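PDB 2OKX: rhamnosidase B from Bacillus sp., which hydrolyses terminal non-reducing alpha-L-rhamnose residues of alpha-L-rhamnosides, as a member of glycoside hydrolase family 78. Local coordinates for residues Ile208-Pro217 / Trp403-Pro413; Ile462-Tyr470 / His478-Phe486. All blocks are in the same frame, centred on the assembly; numbering follows the deposited sequence.

Interaction 1: residues Ile208-Pro217 / Trp403-Pro413; sequences IQSLSRVKAP and WRTLAERRAVP
Glu408 OE1 takes three N-H groups from two arginines. Arg213 NE donates to Glu408 OE1 across the contact (2.8 Å). Arg410 NE lies 2.7 Å from Glu408 OE1, its NH2 bonding the same oxygen. Arg213 spends its second donor on the other carboxylate oxygen, NH2 reaching OE2 of Glu408 at 3.0 Å. Both oxygens of Glu408 lie close to the plane of the Arg213 guanidinium, but that group meets the carboxylate from above, the two planes standing 56° apart. Sharing one anion probably eases the approach of the two cations. Arg213 is held on further sides: Leu406 CD2 lies over one face of its guanidinium, 3.5 Å from NH1, and NH1 donates to the backbone oxygen of Asp434. Its chain starts opposite the backbone N (chi1 176°) and bends at chi3 (67°), bringing the guanidinium over Leu406.

Underneath, strands 208-215 and 406-410 form an antiparallel ladder at the edge of a mixed sheet, strand 436-443 pairing along the far side of 208-215. Arg213 and Glu408 are a hydrogen-bonded pair, their backbones exchanging two bonds, and Lys215 N donates to Leu406 O. On the same face as Arg213, the extended Lys215 chain crosses Leu406 on its way to a salt bridge with Asp434.

Beyond the ladder, Pro217 sets CG and CB over one face of the Trp403 indole, toward its rim, CG standing 3.6 Å from Trp403 CE3. At the far end Val412 CG1 packs on Ile208 CG2 (3.9 Å), and Pro413 CD meets Leu211 CD1 at 3.8 Å.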
loop_
_atom_site.group_PDB
_atom_site.type_symbol
_atom_site.label_atom_id
_atom_site.label_comp_id
_atom_site.label_asym_id
_atom_site.label_seq_id
_atom_site.Cartn_x
_atom_site.Cartn_y
_atom_site.Cartn_z
ATOM N N ILE A 208 12.460 17.909 -15.502
ATOM C CA ILE A 208 11.786 17.218 -16.587
ATOM C C ILE A 208 12.891 16.336 -17.125
ATOM O O ILE A 208 13.914 16.826 -17.604
ATOM C CB ILE A 208 11.289 18.174 -17.682
ATOM C CG1 ILE A 208 10.146 19.032 -17.123
ATOM C CG2 ILE A 208 10.823 17.357 -18.906
ATOM C CD1 ILE A 208 9.440 19.887 -18.153
ATOM N N GLN A 209 12.693 15.032 -17.013
ATOM C CA GLN A 209 13.690 14.069 -17.445
ATOM C C GLN A 209 13.766 13.886 -18.951
ATOM O O GLN A 209 14.853 13.726 -19.499
ATOM C CB GLN A 209 13.416 12.722 -16.784
ATOM C CG GLN A 209 14.384 11.631 -17.197
ATOM C CD GLN A 209 14.129 10.346 -16.450
ATOM O OE1 GLN A 209 14.306 10.280 -15.234
ATOM N NE2 GLN A 209 13.698 9.319 -17.168
ATOM N N SER A 210 12.619 13.906 -19.622
ATOM C CA SER A 210 12.612 13.726 -21.068
ATOM C C SER A 210 11.298 14.122 -21.714
ATOM O O SER A 210 10.287 14.325 -21.038
ATOM C CB SER A 210 12.890 12.260 -21.413
ATOM O OG SER A 210 11.829 11.431 -20.960
ATOM N N LEU A 211 11.341 14.236 -23.037
ATOM C CA LEU A 211 10.171 14.552 -23.840
ATOM C C LEU A 211 10.297 13.612 -25.027
ATOM O O LEU A 211 11.385 13.440 -25.572
ATOM C CB LEU A 211 10.182 16.015 -24.301
ATOM C CG LEU A 211 8.906 16.448 -25.041
ATOM C CD1 LEU A 211 8.722 17.951 -24.946
ATOM C CD2 LEU A 211 8.975 16.003 -26.487
ATOM N N SER A 212 9.198 12.980 -25.416
ATOM C CA SER A 212 9.252 12.046 -26.529
ATOM C C SER A 212 8.000 12.112 -27.378
ATOM O O SER A 212 6.938 12.517 -26.906
ATOM C CB SER A 212 9.398 10.609 -26.011
ATOM O OG SER A 212 10.521 10.451 -25.160
ATOM N N ARG A 213 8.141 11.724 -28.640
ATOM C CA ARG A 213 7.000 11.656 -29.541
ATOM C C ARG A 213 6.650 10.178 -29.443
ATOM O O ARG A 213 7.485 9.319 -29.729
ATOM C CB ARG A 213 7.397 12.015 -30.977
ATOM C CG ARG A 213 6.246 11.857 -31.978
ATOM C CD ARG A 213 6.626 12.393 -33.363
ATOM N NE ARG A 213 7.664 11.601 -34.015
ATOM C CZ ARG A 213 7.431 10.679 -34.947
ATOM N NH1 ARG A 213 6.191 10.430 -35.343
ATOM N NH2 ARG A 213 8.439 10.010 -35.489
ATOM N N VAL A 214 5.429 9.872 -29.024
ATOM C CA VAL A 214 5.048 8.476 -28.858
ATOM C C VAL A 214 3.677 8.107 -29.421
ATOM O O VAL A 214 2.886 8.974 -29.786
ATOM C CB VAL A 214 5.062 8.098 -27.358
ATOM C CG1 VAL A 214 6.402 8.495 -26.728
ATOM C CG2 VAL A 214 3.917 8.800 -26.637
ATOM N N LYS A 215 3.414 6.806 -29.476
ATOM C CA LYS A 215 2.140 6.280 -29.951
ATOM C C LYS A 215 1.764 5.044 -29.148
ATOM O O LYS A 215 2.610 4.191 -28.884
ATOM C CB LYS A 215 2.220 5.887 -31.427
ATOM C CG LYS A 215 2.347 7.047 -32.396
ATOM C CD LYS A 215 2.416 6.523 -33.826
ATOM C CE LYS A 215 2.483 7.661 -34.834
ATOM N NZ LYS A 215 2.672 7.156 -36.224
ATOM N N ALA A 216 0.494 4.964 -28.761
ATOM C CA ALA A 216 -0.030 3.826 -28.019
ATOM C C ALA A 216 -0.534 2.826 -29.055
ATOM O O ALA A 216 -0.671 3.162 -30.233
ATOM C CB ALA A 216 -1.182 4.267 -27.131
ATOM N N PRO A 217 -0.811 1.585 -28.634
ATOM C CA PRO A 217 -1.304 0.577 -29.583
ATOM C C PRO A 217 -2.681 0.983 -30.107
ATOM O O PRO A 217 -3.437 1.659 -29.406
ATOM C CB PRO A 217 -1.375 -0.693 -28.735
ATOM C CG PRO A 217 -0.356 -0.451 -27.639
ATOM C CD PRO A 217 -0.603 0.995 -27.301
ATOM N N TRP A 403 3.328 -0.628 -23.582
ATOM C CA TRP A 403 3.620 -0.920 -24.977
ATOM C C TRP A 403 3.368 0.313 -25.816
ATOM O O TRP A 403 2.220 0.700 -26.045
ATOM C CB TRP A 403 2.768 -2.085 -25.501
ATOM C CG TRP A 403 3.024 -2.419 -26.962
ATOM C CD1 TRP A 403 4.133 -2.106 -27.701
ATOM C CD2 TRP A 403 2.168 -3.178 -27.829
ATOM N NE1 TRP A 403 4.020 -2.625 -28.971
ATOM C CE2 TRP A 403 2.825 -3.288 -29.076
ATOM C CE3 TRP A 403 0.913 -3.778 -27.671
ATOM C CZ2 TRP A 403 2.267 -3.975 -30.163
ATOM C CZ3 TRP A 403 0.356 -4.466 -28.754
ATOM C CH2 TRP A 403 1.036 -4.555 -29.981
ATOM N N ARG A 404 4.455 0.939 -26.243
ATOM C CA ARG A 404 4.398 2.121 -27.085
ATOM C C ARG A 404 4.938 1.654 -28.431
ATOM O O ARG A 404 6.080 1.209 -28.526
ATOM C CB ARG A 404 5.284 3.242 -26.515
ATOM C CG ARG A 404 4.810 3.797 -25.173
ATOM C CD ARG A 404 5.806 4.797 -24.587
ATOM N NE ARG A 404 7.122 4.192 -24.388
ATOM C CZ ARG A 404 8.214 4.866 -24.040
ATOM N NH1 ARG A 404 8.160 6.176 -23.843
ATOM N NH2 ARG A 404 9.370 4.232 -23.916
ATOM N N THR A 405 4.102 1.734 -29.464
ATOM C CA THR A 405 4.498 1.319 -30.803
ATOM C C THR A 405 5.537 2.282 -31.374
ATOM O O THR A 405 6.230 1.972 -32.343
ATOM C CB THR A 405 3.271 1.246 -31.723
ATOM O OG1 THR A 405 2.551 2.484 -31.665
ATOM C CG2 THR A 405 2.350 0.120 -31.271
ATOM N N LEU A 406 5.636 3.451 -30.753
ATOM C CA LEU A 406 6.600 4.467 -31.143
ATOM C C LEU A 406 7.041 5.204 -29.883
ATOM O O LEU A 406 6.208 5.602 -29.076
ATOM C CB LEU A 406 5.980 5.473 -32.118
ATOM C CG LEU A 406 6.852 6.711 -32.358
ATOM C CD1 LEU A 406 8.090 6.311 -33.146
ATOM C CD2 LEU A 406 6.063 7.778 -33.102
ATOM N N ALA A 407 8.349 5.375 -29.725
ATOM C CA ALA A 407 8.918 6.082 -28.576
ATOM C C ALA A 407 10.162 6.779 -29.103
ATOM O O ALA A 407 11.226 6.177 -29.212
ATOM C CB ALA A 407 9.284 5.097 -27.470
ATOM N N GLU A 408 10.014 8.056 -29.428
ATOM C CA GLU A 408 11.096 8.842 -30.006
ATOM C C GLU A 408 11.503 10.009 -29.118
ATOM O O GLU A 408 10.784 11.004 -29.020
ATOM C CB GLU A 408 10.632 9.362 -31.369
ATOM C CG GLU A 408 11.669 10.090 -32.189
ATOM C CD GLU A 408 11.054 10.695 -33.442
ATOM O OE1 GLU A 408 10.348 11.719 -33.328
ATOM O OE2 GLU A 408 11.260 10.131 -34.533
ATOM N N ARG A 409 12.662 9.889 -28.478
ATOM C CA ARG A 409 13.160 10.942 -27.598
ATOM C C ARG A 409 13.534 12.211 -28.345
ATOM O O ARG A 409 14.181 12.154 -29.388
ATOM C CB ARG A 409 14.389 10.454 -26.835
ATOM C CG ARG A 409 14.096 9.511 -25.691
ATOM C CD ARG A 409 14.409 10.182 -24.362
ATOM N NE ARG A 409 15.658 10.937 -24.432
ATOM C CZ ARG A 409 16.347 11.347 -23.371
ATOM N NH1 ARG A 409 17.472 12.033 -23.532
ATOM N NH2 ARG A 409 15.920 11.058 -22.150
ATOM N N ARG A 410 13.133 13.352 -27.789
ATOM C CA ARG A 410 13.433 14.670 -28.351
ATOM C C ARG A 410 14.032 15.517 -27.227
ATOM O O ARG A 410 13.715 15.313 -26.053
ATOM C CB ARG A 410 12.160 15.366 -28.847
ATOM C CG ARG A 410 11.369 14.634 -29.926
ATOM C CD ARG A 410 12.191 14.426 -31.183
ATOM N NE ARG A 410 11.359 14.030 -32.317
ATOM C CZ ARG A 410 10.673 14.878 -33.079
ATOM N NH1 ARG A 410 10.711 16.184 -32.839
ATOM N NH2 ARG A 410 9.947 14.417 -34.089
ATOM N N ALA A 411 14.892 16.466 -27.575
ATOM C CA ALA A 411 15.487 17.326 -26.559
ATOM C C ALA A 411 14.362 18.121 -25.904
ATOM O O ALA A 411 13.401 18.507 -26.570
ATOM C CB ALA A 411 16.503 18.272 -27.195
ATOM N N VAL A 412 14.469 18.354 -24.599
ATOM C CA VAL A 412 13.441 19.111 -23.891
ATOM C C VAL A 412 13.606 20.614 -24.129
ATOM O O VAL A 412 14.657 21.179 -23.835
ATOM C CB VAL A 412 13.500 18.857 -22.364
ATOM C CG1 VAL A 412 12.416 19.653 -21.666
ATOM C CG2 VAL A 412 13.341 17.375 -22.069
ATOM N N PRO A 413 12.571 21.278 -24.672
ATOM C CA PRO A 413 12.633 22.722 -24.934
ATOM C C PRO A 413 12.595 23.493 -23.614
ATOM O O PRO A 413 11.878 23.106 -22.694
ATOM C CB PRO A 413 11.379 22.981 -25.767
ATOM C CG PRO A 413 11.076 21.642 -26.383
ATOM C CD PRO A 413 11.344 20.702 -25.245
HETATM O O HOH W 1 14.282 14.009 -23.937
HETATM O O HOH W 2 10.859 7.667 -24.585
HETATM O O HOH W 3 0.139 2.263 -32.781
#

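Interaction 2: residues Ile462-Tyr470 / His478-Phe486; sequences IIDAYGVEY and HTYGLDNTF
Tyr466 and Phe486 are turned quite differently towards their partners: Tyr466 works through its ring edge, Phe486 through a face. The Tyr466 ring lies nearly coplanar with the imidazole of His478, their planes 10° apart and their rims side by side, so neither covers the other. Along the other edge, CD1-CE1, come Thr479 OG1, 3.6 Å from Tyr466 CE1, and the backbone oxygen of Asn484, while Thr485 CG2 touches Tyr466 CD1 at 3.5 Å. The first torsion of Tyr466, opposite the backbone N (chi1 167°), sends the ring past Thr485 towards the 478-479 backbone. There Thr479 N may donate to Tyr466 OH at 3.2 Å, a doubtful bond because the hydroxyl is less surely placed. A leucine in place of Tyr466 would probably lose the flat ring edge that fills the space between His478 and Thr479, and with it the less certain acceptor for Thr479 N.

On the other face of the antiparallel pair, Ala465 CB points a CH-pi contact at the Phe486 ring, 3.6 Å from its centroid. Two backbone bonds link the same residues, Ala465 N to Phe486 O being 3.0 Å long.

Next to this short ladder in the concanavalin-like domain, Asn484 continues the pairing with backbone and side chain together: its backbone O accepts from Gly467 N, and its side-chain ND2 donates at 2.9 Å to Gly467 O, arriving well above the carbonyl plane; ND2 also bonds Gly504 O. The type II turn 479-482 is closed by Leu482 N on Thr479 O, and Thr479 OG1 adds a bond to Leu482 O (2.7 Å). Thr479 and Asn484, both buried, thus spend side-chain donors on backbone oxygens where regular strand pairing has ended.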
loop_
_atom_site.group_PDB
_atom_site.type_symbol
_atom_site.label_atom_id
_atom_site.label_comp_id
_atom_site.label_asym_id
_atom_site.label_seq_id
_atom_site.Cartn_x
_atom_site.Cartn_y
_atom_site.Cartn_z
ATOM N N ILE A 462 -6.502 14.682 -24.757
ATOM C CA ILE A 462 -6.332 13.652 -23.736
ATOM C C ILE A 462 -5.079 13.898 -22.896
ATOM O O ILE A 462 -3.993 14.113 -23.436
ATOM C CB ILE A 462 -6.204 12.254 -24.372
ATOM C CG1 ILE A 462 -7.517 11.865 -25.055
ATOM C CG2 ILE A 462 -5.825 11.225 -23.304
ATOM C CD1 ILE A 462 -7.410 10.584 -25.880
ATOM N N ILE A 463 -5.242 13.868 -21.577
ATOM C CA ILE A 463 -4.127 14.050 -20.655
ATOM C C ILE A 463 -3.992 12.763 -19.834
ATOM O O ILE A 463 -4.807 12.499 -18.945
ATOM C CB ILE A 463 -4.367 15.239 -19.692
ATOM C CG1 ILE A 463 -4.628 16.524 -20.488
ATOM C CG2 ILE A 463 -3.146 15.435 -18.791
ATOM C CD1 ILE A 463 -3.458 16.958 -21.380
ATOM N N ASP A 464 -2.975 11.964 -20.150
ATOM C CA ASP A 464 -2.722 10.702 -19.455
ATOM C C ASP A 464 -1.616 10.846 -18.413
ATOM O O ASP A 464 -0.569 11.444 -18.681
ATOM C CB ASP A 464 -2.317 9.618 -20.454
ATOM C CG ASP A 464 -3.498 9.061 -21.228
ATOM O OD1 ASP A 464 -3.270 8.237 -22.135
ATOM O OD2 ASP A 464 -4.648 9.437 -20.923
ATOM N N ALA A 465 -1.853 10.289 -17.229
ATOM C CA ALA A 465 -0.884 10.346 -16.145
ATOM C C ALA A 465 -0.586 8.933 -15.668
ATOM O O ALA A 465 -1.499 8.135 -15.461
ATOM C CB ALA A 465 -1.431 11.182 -14.999
ATOM N N TYR A 466 0.698 8.630 -15.504
ATOM C CA TYR A 466 1.140 7.313 -15.062
ATOM C C TYR A 466 2.404 7.468 -14.210
ATOM O O TYR A 466 3.412 7.989 -14.676
ATOM C CB TYR A 466 1.409 6.443 -16.294
ATOM C CG TYR A 466 2.167 5.160 -16.040
ATOM C CD1 TYR A 466 1.812 4.300 -14.998
ATOM C CD2 TYR A 466 3.218 4.782 -16.877
ATOM C CE1 TYR A 466 2.486 3.090 -14.799
ATOM C CE2 TYR A 466 3.891 3.581 -16.691
ATOM C CZ TYR A 466 3.520 2.739 -15.653
ATOM O OH TYR A 466 4.165 1.534 -15.504
ATOM N N GLY A 467 2.341 7.019 -12.962
ATOM C CA GLY A 467 3.487 7.152 -12.081
ATOM C C GLY A 467 4.269 5.880 -11.807
ATOM O O GLY A 467 3.690 4.830 -11.526
ATOM N N VAL A 468 5.592 5.971 -11.904
ATOM C CA VAL A 468 6.448 4.825 -11.619
ATOM C C VAL A 468 7.450 5.245 -10.548
ATOM O O VAL A 468 7.635 6.436 -10.300
ATOM C CB VAL A 468 7.196 4.319 -12.878
ATOM C CG1 VAL A 468 6.186 3.902 -13.940
ATOM C CG2 VAL A 468 8.132 5.389 -13.418
ATOM N N GLU A 469 8.081 4.263 -9.911
ATOM C CA GLU A 469 9.047 4.527 -8.845
ATOM C C GLU A 469 10.493 4.519 -9.313
ATOM O O GLU A 469 11.341 5.204 -8.740
ATOM C CB GLU A 469 8.957 3.454 -7.761
ATOM C CG GLU A 469 7.614 3.226 -7.140
ATOM C CD GLU A 469 7.713 2.254 -5.983
ATOM O OE1 GLU A 469 8.063 1.078 -6.215
ATOM O OE2 GLU A 469 7.452 2.670 -4.838
ATOM N N TYR A 470 10.765 3.724 -10.341
ATOM C CA TYR A 470 12.123 3.550 -10.818
ATOM C C TYR A 470 12.326 3.491 -12.325
ATOM O O TYR A 470 11.553 2.871 -13.051
ATOM C CB TYR A 470 12.680 2.258 -10.191
ATOM C CG TYR A 470 14.124 1.959 -10.519
ATOM C CD1 TYR A 470 14.470 1.186 -11.630
ATOM C CD2 TYR A 470 15.152 2.477 -9.731
ATOM C CE1 TYR A 470 15.808 0.941 -11.949
ATOM C CE2 TYR A 470 16.484 2.241 -10.042
ATOM C CZ TYR A 470 16.808 1.475 -11.147
ATOM O OH TYR A 470 18.134 1.253 -11.441
ATOM N N HIS A 478 8.006 -0.801 -14.894
ATOM C CA HIS A 478 6.567 -0.581 -14.881
ATOM C C HIS A 478 5.926 -1.206 -13.656
ATOM O O HIS A 478 6.390 -2.230 -13.159
ATOM C CB HIS A 478 5.934 -1.121 -16.166
ATOM C CG HIS A 478 6.259 -0.294 -17.368
ATOM N ND1 HIS A 478 7.119 -0.720 -18.356
ATOM C CD2 HIS A 478 5.889 0.961 -17.706
ATOM C CE1 HIS A 478 7.265 0.241 -19.251
ATOM N NE2 HIS A 478 6.530 1.271 -18.879
ATOM N N THR A 479 4.861 -0.574 -13.170
ATOM C CA THR A 479 4.170 -1.054 -11.989
ATOM C C THR A 479 3.180 -2.177 -12.310
ATOM O O THR A 479 1.981 -2.045 -12.069
ATOM C CB THR A 479 3.434 0.113 -11.277
ATOM O OG1 THR A 479 2.482 0.705 -12.167
ATOM C CG2 THR A 479 4.430 1.190 -10.860
ATOM N N TYR A 480 3.690 -3.281 -12.856
ATOM C CA TYR A 480 2.844 -4.429 -13.195
ATOM C C TYR A 480 2.016 -4.774 -11.966
ATOM O O TYR A 480 2.563 -4.928 -10.872
ATOM C CB TYR A 480 3.698 -5.639 -13.582
ATOM C CG TYR A 480 4.669 -5.379 -14.708
ATOM C CD1 TYR A 480 4.220 -5.141 -16.010
ATOM C CD2 TYR A 480 6.040 -5.348 -14.468
ATOM C CE1 TYR A 480 5.117 -4.879 -17.044
ATOM C CE2 TYR A 480 6.942 -5.086 -15.488
ATOM C CZ TYR A 480 6.478 -4.852 -16.773
ATOM O OH TYR A 480 7.385 -4.585 -17.774
ATOM N N GLY A 481 0.703 -4.893 -12.149
ATOM C CA GLY A 481 -0.178 -5.203 -11.038
ATOM C C GLY A 481 -0.773 -3.945 -10.428
ATOM O O GLY A 481 -1.583 -4.010 -9.496
ATOM N N LEU A 482 -0.375 -2.796 -10.964
ATOM C CA LEU A 482 -0.856 -1.512 -10.464
ATOM C C LEU A 482 -1.115 -0.512 -11.581
ATOM O O LEU A 482 -0.176 0.007 -12.186
ATOM C CB LEU A 482 0.167 -0.910 -9.496
ATOM C CG LEU A 482 -0.115 0.503 -8.981
ATOM C CD1 LEU A 482 -1.269 0.460 -7.978
ATOM C CD2 LEU A 482 1.141 1.073 -8.326
ATOM N N ASP A 483 -2.386 -0.252 -11.863
ATOM C CA ASP A 483 -2.735 0.733 -12.880
ATOM C C ASP A 483 -2.648 2.078 -12.168
ATOM O O ASP A 483 -3.661 2.657 -11.772
ATOM C CB ASP A 483 -4.152 0.490 -13.396
ATOM C CG ASP A 483 -4.198 -0.542 -14.501
ATOM O OD1 ASP A 483 -3.901 -1.727 -14.236
ATOM O OD2 ASP A 483 -4.528 -0.157 -15.644
ATOM N N ASN A 484 -1.417 2.551 -11.995
ATOM C CA ASN A 484 -1.116 3.805 -11.298
ATOM C C ASN A 484 -1.366 4.965 -12.253
ATOM O O ASN A 484 -0.463 5.751 -12.551
ATOM C CB ASN A 484 0.354 3.776 -10.876
ATOM C CG ASN A 484 0.587 4.426 -9.540
ATOM O OD1 ASN A 484 -0.325 4.528 -8.722
ATOM N ND2 ASN A 484 1.824 4.850 -9.298
ATOM N N THR A 485 -2.614 5.095 -12.690
ATOM C CA THR A 485 -2.948 6.084 -13.698
ATOM C C THR A 485 -4.314 6.753 -13.606
ATOM O O THR A 485 -5.152 6.418 -12.776
ATOM C CB THR A 485 -2.951 5.408 -15.071
ATOM O OG1 THR A 485 -4.043 4.479 -15.109
ATOM C CG2 THR A 485 -1.665 4.630 -15.311
ATOM N N PHE A 486 -4.504 7.709 -14.512
ATOM C CA PHE A 486 -5.770 8.394 -14.698
ATOM C C PHE A 486 -5.725 9.034 -16.078
ATOM O O PHE A 486 -4.649 9.308 -16.618
ATOM C CB PHE A 486 -6.071 9.428 -13.587
ATOM C CG PHE A 486 -5.347 10.748 -13.716
ATOM C CD1 PHE A 486 -4.503 11.183 -12.698
ATOM C CD2 PHE A 486 -5.564 11.592 -14.807
ATOM C CE1 PHE A 486 -3.890 12.435 -12.758
ATOM C CE2 PHE A 486 -4.954 12.846 -14.876
ATOM C CZ PHE A 486 -4.117 13.266 -13.850
#

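Interactions 1 and 2 belong to one mixed sheet, their centres 15 Å apart and their nearest atoms about 6 Å apart. Strands 436-443 and 507-513 lie between strands 207-215 and 462-472. Arg513 ties the two together, touching Ala216 of interaction 1 and forming a salt bridge with Asp464 of interaction 2. Helix 397-402, which runs into Trp403, also packs on Tyr466 and Thr485. The ends of the pair face different surroundings: the side chain of Ile208 lies about 12 Å from a bound calcium ion, whereas Glu469 and Tyr470 contact His860. The (alpha/alpha)6 barrel of this family is expected to carry the active site, and neither contact can be assigned a catalytic part.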